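Local atomic coordinates of 450aa long hypothetical fmu protein (Pyrococcus horikoshii, PDB entry 2YXL), a protein that probably methylates cytosine at carbon 5 in RNA, taking the methyl group from S-adenosylmethionine. Residues Y155-L161 with R353-E358; C340-T345 with C390-E396; G427-A431 with F441-L445. All coordinates share one frame; numbering follows the deposited sequence.

Overall arrangement
Interactions 1 and 2 alternate along the chain: 155-161 comes first, then 340-345, 353-358 and 390-396, with both strands of interaction 3 following. Interaction 1 joins the start of helix 159-169 to the short helix 352-355 of the Rossmann-like methyltransferase domain. Interaction 2, its centre about 13 Å away, brings together two loops after parallel strands 331-337 and 383-389 beside bound sinefungin. Interaction 3, centred about 12 Å from interaction 2, pairs strands 429-431 and 441-447 of the same mixed sheet. Leu161 and Leu356 pack on interaction 2 from one direction, while Arg430 and Phe441 reach it from interaction 3, so the predicted catalytic loop is tied to both.

Interaction 1: residues Y155-L161 with R353-E358; sequences YLAPSWL and RWRLRE
Pro158 lies over one face of the Trp354 indole, a CH-pi contact that seats the N-cap of helix 159-169 on the short helix 352-355 of the Rossmann-like methyltransferase domain. Pro158 CD stands 3.8 Å from the centroid of the Trp354 six-membered ring, nearer its rim than its middle. The bond to CB of Trp354 points away from 155-161, but with CG anti to the carbonyl carbon (chi1 -59°) the indole swings back beneath the loop. Its NE1 donates to Lys62 O, which adds helix 47-75 to the junction.

Arg353 turns its guanidinium edge toward the same loop. NH2 donates to Leu156 O at 3.0 Å in a nearly straight bond (165°), in the guanidinium plane but from above the plane of the carbonyl. Leu156, the first residue past helix 147-155, has positive phi, and its oxygen meets a charged donor. The other guanidinium hydrogens go to Asn181, Val180, Ile346 and Pro350, acceptors that fix the rotation of the group. Leu161 CD1 packs against Arg353 CB, 3.9 Å away, the two side chains crossing at about a right angle.

The bond to CB of Trp160 points toward 353-358, and no residue of the contact has more of its surface covered by the opposite segment. Leu356 CB approaches Trp160 CZ2 in the ring plane, at 4.0 Å. The Glu358 side chain slides past the indole in the opposite direction, its carboxylate turned 58° from the ring plane and its OE1 in a salt bridge with Arg164. A water joins the indole to two carbonyls, one within helix 352-355 and one just past it: it accepts from Trp160 NE1 at 2.8 Å and donates to Arg353 O at 2.8 Å and to Leu356 O at 2.7 Å.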
loop_
_atom_site.group_PDB
_atom_site.type_symbol
_atom_site.label_atom_id
_atom_site.label_comp_id
_atom_site.label_asym_id
_atom_site.label_seq_id
_atom_site.Cartn_x
_atom_site.Cartn_y
_atom_site.Cartn_z
ATOM N N TYR A 155 -0.226 9.795 18.054
ATOM C CA TYR A 155 0.296 8.865 17.055
ATOM C C TYR A 155 -0.596 8.753 15.821
ATOM O O TYR A 155 -0.181 8.188 14.808
ATOM C CB TYR A 155 0.520 7.475 17.659
ATOM C CG TYR A 155 1.598 7.394 18.722
ATOM C CD1 TYR A 155 1.611 6.343 19.635
ATOM C CD2 TYR A 155 2.602 8.361 18.820
ATOM C CE1 TYR A 155 2.595 6.250 20.616
ATOM C CE2 TYR A 155 3.587 8.279 19.802
ATOM C CZ TYR A 155 3.576 7.219 20.695
ATOM O OH TYR A 155 4.541 7.123 21.670
ATOM N N LEU A 156 -1.809 9.298 15.913
ATOM C CA LEU A 156 -2.834 9.165 14.869
ATOM C C LEU A 156 -3.081 7.687 14.545
ATOM O O LEU A 156 -3.025 7.271 13.388
ATOM C CB LEU A 156 -2.470 9.975 13.610
ATOM C CG LEU A 156 -2.079 11.455 13.764
ATOM C CD1 LEU A 156 -1.656 12.052 12.427
ATOM C CD2 LEU A 156 -3.192 12.287 14.391
ATOM N N ALA A 157 -3.348 6.906 15.588
ATOM C CA ALA A 157 -3.485 5.453 15.473
ATOM C C ALA A 157 -4.390 4.895 16.573
ATOM O O ALA A 157 -4.472 5.480 17.655
ATOM C CB ALA A 157 -2.108 4.790 15.532
ATOM N N PRO A 158 -5.071 3.759 16.304
ATOM C CA PRO A 158 -5.909 3.164 17.349
ATOM C C PRO A 158 -5.064 2.575 18.474
ATOM O O PRO A 158 -3.940 2.125 18.236
ATOM C CB PRO A 158 -6.669 2.061 16.611
ATOM C CG PRO A 158 -5.809 1.714 15.456
ATOM C CD PRO A 158 -5.107 2.976 15.054
ATOM N N SER A 159 -5.615 2.587 19.684
ATOM C CA SER A 159 -4.904 2.171 20.895
ATOM C C SER A 159 -4.326 0.754 20.828
ATOM O O SER A 159 -3.223 0.512 21.323
ATOM C CB SER A 159 -5.816 2.314 22.118
ATOM O OG SER A 159 -5.062 2.274 23.317
ATOM N N TRP A 160 -5.068 -0.170 20.217
ATOM C CA TRP A 160 -4.623 -1.561 20.083
ATOM C C TRP A 160 -3.367 -1.676 19.221
ATOM O O TRP A 160 -2.495 -2.500 19.508
ATOM C CB TRP A 160 -5.743 -2.458 19.534
ATOM C CG TRP A 160 -5.941 -2.382 18.037
ATOM C CD1 TRP A 160 -6.817 -1.578 17.368
ATOM C CD2 TRP A 160 -5.247 -3.141 17.034
ATOM N NE1 TRP A 160 -6.713 -1.786 16.011
ATOM C CE2 TRP A 160 -5.756 -2.740 15.779
ATOM C CE3 TRP A 160 -4.241 -4.121 17.076
ATOM C CZ2 TRP A 160 -5.297 -3.283 14.573
ATOM C CZ3 TRP A 160 -3.783 -4.661 15.877
ATOM C CH2 TRP A 160 -4.313 -4.239 14.643
ATOM N N LEU A 161 -3.286 -0.856 18.172
ATOM C CA LEU A 161 -2.136 -0.850 17.274
ATOM C C LEU A 161 -0.925 -0.255 17.980
ATOM O O LEU A 161 0.164 -0.828 17.933
ATOM C CB LEU A 161 -2.435 -0.057 15.997
ATOM C CG LEU A 161 -1.930 -0.560 14.633
ATOM C CD1 LEU A 161 -1.644 0.617 13.714
ATOM C CD2 LEU A 161 -0.704 -1.476 14.712
ATOM N N ARG A 353 -4.383 1.552 8.923
ATOM C CA ARG A 353 -4.234 1.525 10.376
ATOM C C ARG A 353 -5.586 1.484 11.097
ATOM O O ARG A 353 -5.680 0.986 12.217
ATOM C CB ARG A 353 -3.391 2.710 10.864
ATOM C CG ARG A 353 -4.107 4.061 10.827
ATOM C CD ARG A 353 -3.177 5.221 11.114
ATOM N NE ARG A 353 -2.193 5.427 10.055
ATOM C CZ ARG A 353 -1.174 6.281 10.128
ATOM N NH1 ARG A 353 -0.329 6.392 9.110
ATOM N NH2 ARG A 353 -0.994 7.025 11.216
ATOM N N TRP A 354 -6.626 2.000 10.443
ATOM C CA TRP A 354 -7.966 2.039 11.022
ATOM C C TRP A 354 -8.841 0.852 10.604
ATOM O O TRP A 354 -9.758 0.470 11.328
ATOM C CB TRP A 354 -8.655 3.366 10.688
ATOM C CG TRP A 354 -7.894 4.549 11.192
ATOM C CD1 TRP A 354 -7.165 5.435 10.448
ATOM C CD2 TRP A 354 -7.750 4.959 12.557
ATOM N NE1 TRP A 354 -6.590 6.376 11.262
ATOM C CE2 TRP A 354 -6.929 6.110 12.562
ATOM C CE3 TRP A 354 -8.240 4.471 13.776
ATOM C CZ2 TRP A 354 -6.590 6.783 13.738
ATOM C CZ3 TRP A 354 -7.901 5.141 14.946
ATOM C CH2 TRP A 354 -7.082 6.285 14.916
ATOM N N ARG A 355 -8.546 0.274 9.442
ATOM C CA ARG A 355 -9.336 -0.839 8.907
ATOM C C ARG A 355 -8.848 -2.202 9.399
ATOM O O ARG A 355 -9.580 -3.189 9.324
ATOM C CB ARG A 355 -9.372 -0.808 7.370
ATOM C CG ARG A 355 -9.672 0.573 6.766
ATOM C CD ARG A 355 -10.909 0.556 5.865
ATOM N NE ARG A 355 -10.852 -0.464 4.814
ATOM C CZ ARG A 355 -11.860 -0.760 3.993
ATOM N NH1 ARG A 355 -11.705 -1.704 3.074
ATOM N NH2 ARG A 355 -13.022 -0.118 4.081
ATOM N N LEU A 356 -7.617 -2.245 9.907
ATOM C CA LEU A 356 -7.015 -3.480 10.412
ATOM C C LEU A 356 -7.634 -3.993 11.707
ATOM O O LEU A 356 -7.958 -3.216 12.606
ATOM C CB LEU A 356 -5.506 -3.319 10.606
ATOM C CG LEU A 356 -4.612 -3.824 9.476
ATOM C CD1 LEU A 356 -3.150 -3.592 9.824
ATOM C CD2 LEU A 356 -4.879 -5.304 9.195
ATOM N N ARG A 357 -7.769 -5.316 11.782
ATOM C CA ARG A 357 -8.342 -6.016 12.929
ATOM C C ARG A 357 -7.351 -7.077 13.455
ATOM O O ARG A 357 -6.336 -7.345 12.814
ATOM C CB ARG A 357 -9.670 -6.651 12.520
ATOM C CG ARG A 357 -10.766 -5.672 12.125
ATOM C CD ARG A 357 -11.867 -6.372 11.335
ATOM N NE ARG A 357 -12.386 -7.554 12.028
ATOM C CZ ARG A 357 -13.393 -7.542 12.898
ATOM N NH1 ARG A 357 -13.783 -8.669 13.471
ATOM N NH2 ARG A 357 -14.011 -6.408 13.197
ATOM N N GLU A 358 -7.675 -7.717 14.580
ATOM C CA GLU A 358 -6.673 -8.429 15.407
ATOM C C GLU A 358 -6.176 -9.903 15.187
ATOM O O GLU A 358 -5.023 -10.152 15.525
ATOM C CB GLU A 358 -6.937 -8.172 16.899
ATOM C CG GLU A 358 -5.664 -8.168 17.749
ATOM C CD GLU A 358 -5.598 -7.021 18.744
ATOM O OE1 GLU A 358 -4.471 -6.645 19.129
ATOM O OE2 GLU A 358 -6.661 -6.495 19.142
HETATM O O HOH W 1 -7.452 -0.707 13.528
#

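Interaction 2: residues C340-T345 with C390-E396; sequences CTSSGT and CSIFKEE
Glu396 OE2 is gripped by two hydroxyls: Thr341 OG1 donates to its syn lone pair at 2.7 Å, and Ser391 OG donates from above the carboxylate plane, also at 2.7 Å. The other oxygen, OE1, takes Thr341 N on its syn side at 2.8 Å and a further bond from Gln368 NE2, so four donors fix the buried carboxylate. With an alanine at Glu396, Thr341 N and the Thr341 and Ser391 hydroxyls would probably lose their shared acceptor and the side chain of Ser391 would be freer to turn. Ser391 OG also accepts from Phe393 N, an ST turn. Ser343 OG, placed over one face of the Phe393 ring, receives Ile392 N in an almost straight bond of 2.9 Å (170°), while Thr341 OG1 lies at the edge of that ring. Gly344 N reaches Cys390 O at 3.0 Å. Beside these bonds Cys340 SG lies 3.6 Å from SG of Cys390, the predicted nucleophile, whose side chain is about 5 Å from bound sinefungin. Two such cysteines, one in each loop, are characteristic of the RsmB/NOP family, where the one at the position of Cys340 is thought to assist product release. The loops follow parallel strands 331-337 and 383-389, with helix 361-376 packed on Cys340 and Thr341 and helix 159-169 on Ile392 and Phe393.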
loop_
_atom_site.group_PDB
_atom_site.type_symbol
_atom_site.label_atom_id
_atom_site.label_comp_id
_atom_site.label_asym_id
_atom_site.label_seq_id
_atom_site.Cartn_x
_atom_site.Cartn_y
_atom_site.Cartn_z
ATOM N N CYS A 340 -1.098 -10.575 3.355
ATOM C CA CYS A 340 -0.865 -10.222 4.748
ATOM C C CYS A 340 -1.702 -9.026 5.179
ATOM O O CYS A 340 -2.500 -8.506 4.398
ATOM C CB CYS A 340 0.627 -9.960 4.985
ATOM S SG CYS A 340 1.273 -8.511 4.135
ATOM N N THR A 341 -1.510 -8.603 6.427
ATOM C CA THR A 341 -2.239 -7.470 7.005
ATOM C C THR A 341 -1.888 -6.123 6.369
ATOM O O THR A 341 -2.700 -5.197 6.398
ATOM C CB THR A 341 -1.997 -7.356 8.526
ATOM O OG1 THR A 341 -0.586 -7.352 8.795
ATOM C CG2 THR A 341 -2.677 -8.503 9.269
ATOM N N SER A 342 -0.682 -6.026 5.810
ATOM C CA SER A 342 -0.158 -4.787 5.206
ATOM C C SER A 342 0.211 -3.705 6.226
ATOM O O SER A 342 0.390 -2.542 5.859
ATOM C CB SER A 342 -1.118 -4.226 4.141
ATOM O OG SER A 342 -0.924 -4.855 2.886
ATOM N N SER A 343 0.337 -4.090 7.496
ATOM C CA SER A 343 0.607 -3.146 8.591
ATOM C C SER A 343 1.869 -2.307 8.380
ATOM O O SER A 343 1.965 -1.181 8.871
ATOM C CB SER A 343 0.696 -3.886 9.925
ATOM O OG SER A 343 1.681 -4.904 9.869
ATOM N N GLY A 344 2.833 -2.862 7.651
ATOM C CA GLY A 344 4.056 -2.142 7.325
ATOM C C GLY A 344 3.875 -1.054 6.282
ATOM O O GLY A 344 4.791 -0.267 6.041
ATOM N N THR A 345 2.698 -1.008 5.662
ATOM C CA THR A 345 2.430 -0.045 4.597
ATOM C C THR A 345 1.561 1.138 5.050
ATOM O O THR A 345 1.058 1.895 4.217
ATOM C CB THR A 345 1.817 -0.722 3.339
ATOM O OG1 THR A 345 0.487 -1.170 3.623
ATOM C CG2 THR A 345 2.661 -1.906 2.893
ATOM N N CYS A 390 4.632 -7.654 3.803
ATOM C CA CYS A 390 4.788 -6.245 4.134
ATOM C C CYS A 390 4.031 -5.957 5.428
ATOM O O CYS A 390 3.284 -4.987 5.537
ATOM C CB CYS A 390 4.339 -5.347 2.982
ATOM S SG CYS A 390 2.736 -5.773 2.318
ATOM N N SER A 391 4.239 -6.834 6.406
ATOM C CA SER A 391 3.641 -6.715 7.728
ATOM C C SER A 391 4.743 -6.588 8.772
ATOM O O SER A 391 5.845 -7.103 8.585
ATOM C CB SER A 391 2.769 -7.936 8.027
ATOM O OG SER A 391 2.380 -7.964 9.390
ATOM N N ILE A 392 4.439 -5.905 9.871
ATOM C CA ILE A 392 5.408 -5.724 10.950
ATOM C C ILE A 392 5.169 -6.674 12.123
ATOM O O ILE A 392 5.964 -6.714 13.064
ATOM C CB ILE A 392 5.441 -4.265 11.461
ATOM C CG1 ILE A 392 4.045 -3.814 11.901
ATOM C CG2 ILE A 392 6.033 -3.340 10.388
ATOM C CD1 ILE A 392 4.044 -2.709 12.943
ATOM N N PHE A 393 4.081 -7.438 12.057
ATOM C CA PHE A 393 3.693 -8.325 13.148
ATOM C C PHE A 393 4.498 -9.618 13.163
ATOM O O PHE A 393 4.694 -10.252 12.123
ATOM C CB PHE A 393 2.196 -8.645 13.080
ATOM C CG PHE A 393 1.304 -7.435 13.164
ATOM C CD1 PHE A 393 0.306 -7.229 12.215
ATOM C CD2 PHE A 393 1.456 -6.504 14.189
ATOM C CE1 PHE A 393 -0.535 -6.117 12.285
ATOM C CE2 PHE A 393 0.623 -5.386 14.266
ATOM C CZ PHE A 393 -0.375 -5.196 13.312
ATOM N N LYS A 394 4.954 -10.002 14.352
ATOM C CA LYS A 394 5.701 -11.246 14.537
ATOM C C LYS A 394 4.869 -12.470 14.159
ATOM O O LYS A 394 5.409 -13.442 13.632
ATOM C CB LYS A 394 6.200 -11.373 15.980
ATOM C CG LYS A 394 7.345 -10.432 16.330
ATOM C CD LYS A 394 7.589 -10.391 17.829
ATOM C CE LYS A 394 8.595 -9.311 18.193
ATOM N NZ LYS A 394 8.715 -9.133 19.669
ATOM N N GLU A 395 3.562 -12.403 14.418
ATOM C CA GLU A 395 2.623 -13.493 14.112
ATOM C C GLU A 395 2.627 -13.930 12.649
ATOM O O GLU A 395 2.433 -15.108 12.350
ATOM C CB GLU A 395 1.199 -13.111 14.524
ATOM C CG GLU A 395 0.804 -13.542 15.936
ATOM C CD GLU A 395 1.543 -12.791 17.037
ATOM O OE1 GLU A 395 1.617 -13.328 18.161
ATOM O OE2 GLU A 395 2.043 -11.669 16.786
ATOM N N GLU A 396 2.844 -12.976 11.748
ATOM C CA GLU A 396 2.861 -13.247 10.316
ATOM C C GLU A 396 4.264 -13.557 9.815
ATOM O O GLU A 396 4.440 -14.052 8.700
ATOM C CB GLU A 396 2.306 -12.048 9.556
ATOM C CG GLU A 396 0.806 -11.901 9.638
ATOM C CD GLU A 396 0.346 -10.548 9.147
ATOM O OE1 GLU A 396 0.013 -10.434 7.950
ATOM O OE2 GLU A 396 0.333 -9.593 9.954
#

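Interaction 3: residues G427-A431 with F441-L445; sequences GTMRA and FFYAL
Strands 429-431 and 441-445 run antiparallel, their axes 4.7 Å apart at 164°, with Met429-Tyr443 and Ala431-Phe441 as hydrogen-bonded pairs and Arg430-Phe442 as the non-hydrogen-bonded pair between them. In the Rossmann-like methyltransferase fold, strand 441-447 is the antiparallel strand beside 383-389, and 429-431 extends the sheet from its other side. Two bonds close the first pair, Met429 N to Tyr443 O at 3.1 Å and Tyr443 N to Met429 O at 2.8 Å; Ala431 and Phe441 exchange a similar pair.

On the face that carries Met429, Ala431, Phe441 and Tyr443, the methionine bends at chi3 (66°) to lay its CE over the Tyr443 ring, 3.8 Å from the centroid, a CH-pi contact, with SD oblique to the ring in a Met-aromatic contact. Phe441 CD1 covers the opposite face of that ring, which is thus held between the two side chains, and Tyr443 OH bonds to Ala247 O of helix 246-255. Phe441 also packs against the predicted nucleophile Cys390.

The other face carries Arg430 and Phe442. Phe442 CG is anti to its own N (chi1 -180°), which stretches the ring alongside the neighbouring strand: Arg430 CG meets its edge, in plane, at CD1 (3.7 Å), and Thr428 CB comes obliquely to CE1, also at 3.7 Å. The guanidinium goes on to a salt bridge with Glu398 from NE and to Ile392 O from NH1, a charge thereby tied to the loop of the predicted nucleophile. A water donates to Phe441 O at 3.0 Å and weakly accepts from Arg430 NH1 at 3.0 Å.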
loop_
_atom_site.group_PDB
_atom_site.type_symbol
_atom_site.label_atom_id
_atom_site.label_comp_id
_atom_site.label_asym_id
_atom_site.label_seq_id
_atom_site.Cartn_x
_atom_site.Cartn_y
_atom_site.Cartn_z
ATOM N N GLY A 427 18.968 -14.550 11.070
ATOM C CA GLY A 427 19.007 -15.030 9.690
ATOM C C GLY A 427 17.911 -14.397 8.850
ATOM O O GLY A 427 17.968 -14.423 7.617
ATOM N N THR A 428 16.906 -13.841 9.528
ATOM C CA THR A 428 15.813 -13.133 8.868
ATOM C C THR A 428 16.088 -11.633 8.852
ATOM O O THR A 428 16.856 -11.122 9.670
ATOM C CB THR A 428 14.436 -13.403 9.538
ATOM O OG1 THR A 428 14.417 -12.865 10.868
ATOM C CG2 THR A 428 14.127 -14.898 9.575
ATOM N N MET A 429 15.446 -10.936 7.921
ATOM C CA MET A 429 15.704 -9.521 7.709
ATOM C C MET A 429 14.416 -8.711 7.765
ATOM O O MET A 429 13.373 -9.159 7.290
ATOM C CB MET A 429 16.409 -9.321 6.367
ATOM C CG MET A 429 16.914 -7.911 6.107
ATOM S SD MET A 429 18.065 -7.846 4.723
ATOM C CE MET A 429 17.009 -8.284 3.341
ATOM N N ARG A 430 14.501 -7.523 8.358
ATOM C CA ARG A 430 13.371 -6.602 8.422
ATOM C C ARG A 430 13.740 -5.204 7.926
ATOM O O ARG A 430 14.834 -4.703 8.205
ATOM C CB ARG A 430 12.820 -6.513 9.846
ATOM C CG ARG A 430 11.900 -7.652 10.241
ATOM C CD ARG A 430 11.369 -7.440 11.647
ATOM N NE ARG A 430 10.286 -8.359 11.977
ATOM C CZ ARG A 430 9.006 -8.015 12.108
ATOM N NH1 ARG A 430 8.625 -6.753 11.937
ATOM N NH2 ARG A 430 8.101 -8.935 12.420
ATOM N N ALA A 431 12.821 -4.597 7.181
ATOM C CA ALA A 431 12.904 -3.189 6.817
ATOM C C ALA A 431 11.906 -2.414 7.664
ATOM O O ALA A 431 10.829 -2.922 7.997
ATOM C CB ALA A 431 12.610 -2.996 5.338
ATOM N N PHE A 441 8.800 -4.343 6.198
ATOM C CA PHE A 441 8.926 -5.545 5.379
ATOM C C PHE A 441 9.651 -6.660 6.125
ATOM O O PHE A 441 10.400 -6.401 7.071
ATOM C CB PHE A 441 9.678 -5.206 4.093
ATOM C CG PHE A 441 9.159 -5.909 2.872
ATOM C CD1 PHE A 441 9.807 -7.034 2.373
ATOM C CD2 PHE A 441 8.034 -5.435 2.207
ATOM C CE1 PHE A 441 9.341 -7.680 1.233
ATOM C CE2 PHE A 441 7.556 -6.073 1.065
ATOM C CZ PHE A 441 8.212 -7.202 0.578
ATOM N N PHE A 442 9.420 -7.898 5.692
ATOM C CA PHE A 442 10.043 -9.062 6.306
ATOM C C PHE A 442 10.552 -10.024 5.246
ATOM O O PHE A 442 9.896 -10.238 4.228
ATOM C CB PHE A 442 9.055 -9.765 7.235
ATOM C CG PHE A 442 9.622 -10.979 7.922
ATOM C CD1 PHE A 442 10.496 -10.841 8.999
ATOM C CD2 PHE A 442 9.276 -12.258 7.497
ATOM C CE1 PHE A 442 11.015 -11.952 9.637
ATOM C CE2 PHE A 442 9.792 -13.380 8.131
ATOM C CZ PHE A 442 10.665 -13.226 9.202
ATOM N N TYR A 443 11.729 -10.594 5.501
ATOM C CA TYR A 443 12.389 -11.517 4.580
ATOM C C TYR A 443 12.818 -12.786 5.311
ATOM O O TYR A 443 13.415 -12.719 6.392
ATOM C CB TYR A 443 13.639 -10.872 3.962
ATOM C CG TYR A 443 13.438 -9.505 3.350
ATOM C CD1 TYR A 443 13.375 -8.367 4.152
ATOM C CD2 TYR A 443 13.344 -9.347 1.966
ATOM C CE1 TYR A 443 13.200 -7.113 3.601
ATOM C CE2 TYR A 443 13.170 -8.091 1.400
ATOM C CZ TYR A 443 13.101 -6.978 2.226
ATOM O OH TYR A 443 12.924 -5.728 1.693
ATOM N N ALA A 444 12.525 -13.939 4.713
ATOM C CA ALA A 444 13.019 -15.217 5.216
ATOM C C ALA A 444 13.429 -16.106 4.054
ATOM O O ALA A 444 12.580 -16.563 3.285
ATOM C CB ALA A 444 11.972 -15.900 6.065
ATOM N N LEU A 445 14.734 -16.331 3.923
ATOM C CA LEU A 445 15.264 -17.168 2.855
ATOM C C LEU A 445 15.531 -18.582 3.367
ATOM O O LEU A 445 16.183 -18.778 4.395
ATOM C CB LEU A 445 16.524 -16.549 2.233
ATOM C CG LEU A 445 17.058 -17.158 0.928
ATOM C CD1 LEU A 445 16.065 -17.005 -0.227
ATOM C CD2 LEU A 445 18.406 -16.551 0.555
HETATM O O HOH W 2 9.686 -5.129 9.659
#